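PDB 3FEF: alpha-galacturonidase from Bacillus subtilis, which hydrolyses alpha-1,4-linked galacturonate, releasing alpha-D-galacturonate, as a glycoside hydrolase of family 4 that needs NAD+ and manganese. Local coordinates for residues A[67-70]-A[71-75]; A[8-12]-A[13-17]. One frame throughout, in Å; residues are numbered along the deposited sequence.

Contact 1 (A[67-70]-A[71-75]); sequences STLK and KALSA
The flat groups where 67-70 meets 71-75 are the peptide carbonyls of T68, L69 and K70, each receiving an N-H from four residues further on. A72 N donates to T68 O at 3.2 Å. L73 N meets L69 O at 2.8 Å, and S74 N reaches K70 O at 3.0 Å. L73 CG also packs against L69 O at 3.2 Å, a close contact beside the hydrogen bond. The two leucines touch lightly, L69 CD2 lying 4.4 Å from L73 CD1. Both suit their side of the helix, for they rest on A132 of helix 112-136, while the small A72 fits against Y39.

The polar side is built differently. T68, at the N-cap, sends OG1 obliquely across the lysine chain, 3.6 Å from K71 CB. Bends at chi2 and chi3 (34° at the latter) carry the long K71 chain back past T68 to the N-terminal end, where its NZ donates to water 1 at 3.1 Å. The same water weakly accepts from S67 N. NZ is modelled only 2.4 Å from S67 OG, so the exact form of that bond is doubtful.

At the other end, K7 NZ donates to both A72 O and S74 O. The chemistry is that of a one-turn amphipathic helix: L69, A72 and L73 face the protein, K70 and K71 the outside, with S67 and S74 just beyond the two ends, and K7 meets carbonyls at the C-terminal end, where its positive charge would probably be stabilised by the partial negative charge of the helix end.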
# COMPACT_ATOMS: atom_id res chain seq x y z
N SER A 67 9.29 -28.94 34.24
CA SER A 67 7.92 -28.90 34.73
C SER A 67 7.15 -27.65 34.35
O SER A 67 5.93 -27.64 34.46
CB SER A 67 7.90 -29.04 36.25
OG SER A 67 8.77 -28.08 36.82
N THR A 68 7.84 -26.60 33.92
CA THR A 68 7.16 -25.37 33.55
C THR A 68 7.75 -24.71 32.30
O THR A 68 8.91 -24.95 31.96
CB THR A 68 7.20 -24.36 34.69
OG1 THR A 68 8.56 -24.00 34.93
CG2 THR A 68 6.59 -24.95 35.97
N LEU A 69 6.94 -23.88 31.64
CA LEU A 69 7.33 -23.12 30.46
C LEU A 69 8.54 -22.26 30.74
O LEU A 69 9.51 -22.23 29.96
CB LEU A 69 6.19 -22.20 30.03
CG LEU A 69 5.17 -22.55 28.95
CD1 LEU A 69 4.16 -21.41 28.81
CD2 LEU A 69 5.86 -22.82 27.61
N LYS A 70 8.47 -21.51 31.84
CA LYS A 70 9.54 -20.61 32.21
C LYS A 70 10.90 -21.31 32.25
O LYS A 70 11.88 -20.78 31.77
CB LYS A 70 9.26 -19.98 33.58
CG LYS A 70 10.47 -19.30 34.21
CD LYS A 70 10.07 -18.63 35.51
CE LYS A 70 11.08 -17.57 35.93
NZ LYS A 70 10.67 -16.97 37.24
N LYS A 71 10.94 -22.50 32.83
CA LYS A 71 12.19 -23.24 32.92
C LYS A 71 12.65 -23.72 31.54
O LYS A 71 13.83 -23.67 31.23
CB LYS A 71 12.02 -24.41 33.87
CG LYS A 71 13.05 -24.45 35.00
CD LYS A 71 12.44 -25.07 36.27
CE LYS A 71 11.42 -26.16 35.92
NZ LYS A 71 10.58 -26.58 37.08
N ALA A 72 11.72 -24.19 30.71
CA ALA A 72 12.04 -24.56 29.34
C ALA A 72 12.65 -23.39 28.58
O ALA A 72 13.66 -23.54 27.90
CB ALA A 72 10.81 -25.08 28.62
N LEU A 73 12.05 -22.21 28.73
CA LEU A 73 12.38 -21.06 27.89
C LEU A 73 13.65 -20.32 28.31
O LEU A 73 14.37 -19.78 27.47
CB LEU A 73 11.19 -20.09 27.82
CG LEU A 73 9.88 -20.60 27.18
CD1 LEU A 73 8.81 -19.55 27.28
CD2 LEU A 73 10.05 -21.01 25.71
N SER A 74 13.94 -20.29 29.60
CA SER A 74 15.02 -19.44 30.06
C SER A 74 16.31 -19.79 29.33
O SER A 74 16.70 -20.95 29.25
CB SER A 74 15.19 -19.55 31.58
OG SER A 74 15.93 -20.71 31.91
N ALA A 75 16.96 -18.77 28.78
CA ALA A 75 18.20 -18.93 28.03
C ALA A 75 18.06 -19.76 26.74
O ALA A 75 19.05 -20.23 26.20
CB ALA A 75 19.29 -19.53 28.92
O HOH W 1 11.60 -29.46 36.49

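Contact 2 (A[8-12]-A[13-17]); sequences IAYIG and GGSQG
Y10 lays the CD2 side of its ring against the backbone of G13, with CD2 3.5 Å from G13 N, which sits at the ring edge near its plane. The CG carbon stands anti to the backbone N (chi1 -160°), turning the ring from the strand's end toward the loop; S15 CB approaches it obliquely, and W18, A19 and L22 of helix 18-28 also pack on it. An alanine here would strip the ring from the glycine backbone and is likely to leave a gap between strand and helix.

Two overlapping turns redirect the chain, type II from Y10 to G13 and type I from G12 to S15, the second closed by S15 N donating to G12 O at 2.7 Å. Glycine suits both corners: at G12 the positive phi (103°) would press a side chain into the preceding carbonyl, and at G13 a CB would lie tightly against Y10 O. S15 OG accepts from G17 N at 3.0 Å, an ST turn, and from A19 N as well, tying the loop to the start of the helix.

A strand running through a glycine-rich turn into a helix is the first beta-alpha unit of a Rossmann fold, and residues here probably help bind NAD+, as in relatives.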
# COMPACT_ATOMS: atom_id res chain seq x y z
N ILE A 8 17.77 -25.64 23.20
CA ILE A 8 16.49 -25.75 22.54
C ILE A 8 15.39 -25.98 23.58
O ILE A 8 15.48 -26.88 24.42
CB ILE A 8 16.51 -26.92 21.56
CG1 ILE A 8 17.55 -26.69 20.46
CG2 ILE A 8 15.13 -27.12 20.94
CD1 ILE A 8 17.79 -27.94 19.58
N ALA A 9 14.37 -25.14 23.56
CA ALA A 9 13.19 -25.38 24.37
C ALA A 9 12.19 -26.09 23.48
O ALA A 9 11.95 -25.68 22.35
CB ALA A 9 12.63 -24.08 24.88
N TYR A 10 11.62 -27.18 23.98
CA TYR A 10 10.66 -27.93 23.19
C TYR A 10 9.30 -27.95 23.87
O TYR A 10 9.14 -28.63 24.88
CB TYR A 10 11.13 -29.36 22.98
CG TYR A 10 10.42 -29.97 21.81
CD1 TYR A 10 11.09 -30.21 20.64
CD2 TYR A 10 9.06 -30.23 21.86
CE1 TYR A 10 10.44 -30.74 19.55
CE2 TYR A 10 8.41 -30.77 20.78
CZ TYR A 10 9.11 -31.01 19.62
OH TYR A 10 8.48 -31.54 18.53
N ILE A 11 8.34 -27.22 23.31
CA ILE A 11 6.98 -27.19 23.83
C ILE A 11 6.10 -28.22 23.12
O ILE A 11 5.86 -28.14 21.91
CB ILE A 11 6.37 -25.78 23.70
CG1 ILE A 11 7.28 -24.76 24.37
CG2 ILE A 11 4.97 -25.76 24.30
CD1 ILE A 11 6.90 -23.33 24.10
N GLY A 12 5.64 -29.20 23.89
CA GLY A 12 4.97 -30.37 23.37
C GLY A 12 5.99 -31.49 23.42
O GLY A 12 5.92 -32.46 22.64
N GLY A 13 6.93 -31.36 24.36
CA GLY A 13 8.07 -32.28 24.49
C GLY A 13 7.76 -33.74 24.80
O GLY A 13 8.67 -34.57 24.91
N GLY A 14 6.47 -34.07 24.92
CA GLY A 14 6.05 -35.45 25.10
C GLY A 14 5.67 -36.01 23.74
O GLY A 14 5.28 -37.17 23.62
N SER A 15 5.80 -35.16 22.72
CA SER A 15 5.40 -35.51 21.35
C SER A 15 5.99 -36.84 20.91
O SER A 15 7.12 -37.17 21.24
CB SER A 15 5.85 -34.42 20.38
OG SER A 15 6.05 -34.95 19.08
N GLN A 16 5.21 -37.60 20.16
CA GLN A 16 5.67 -38.86 19.63
C GLN A 16 5.77 -38.77 18.11
O GLN A 16 5.93 -39.79 17.44
CB GLN A 16 4.75 -40.00 20.09
CG GLN A 16 4.99 -40.41 21.55
CD GLN A 16 3.96 -41.39 22.10
OE1 GLN A 16 4.31 -42.45 22.60
NE2 GLN A 16 2.68 -41.03 22.00
N GLY A 17 5.68 -37.55 17.58
CA GLY A 17 5.85 -37.29 16.13
C GLY A 17 7.04 -36.37 15.86
O GLY A 17 8.18 -36.83 15.68

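Overall arrangement
Contact 2 comes first along the chain and contact 1 follows; their centres lie 13 Å apart within one Rossmann-type domain. They touch directly: L69 CD2 comes within 3.7 Å of I11 CD1, and A72 O lies 3.2 Å from A9 CB, so the buried side of helix 69-73 rests on strand 6-11, a central strand of the parallel sheet. Contact 2 lies nearer the chemistry. The S15 side chain is about 11 Å from that of H170, the probable proton donor, and the Y10 side chain is about 13 Å from the bound magnesium ion. Contact 1 lies farther out, with its centre about 25 Å from the chain's centre.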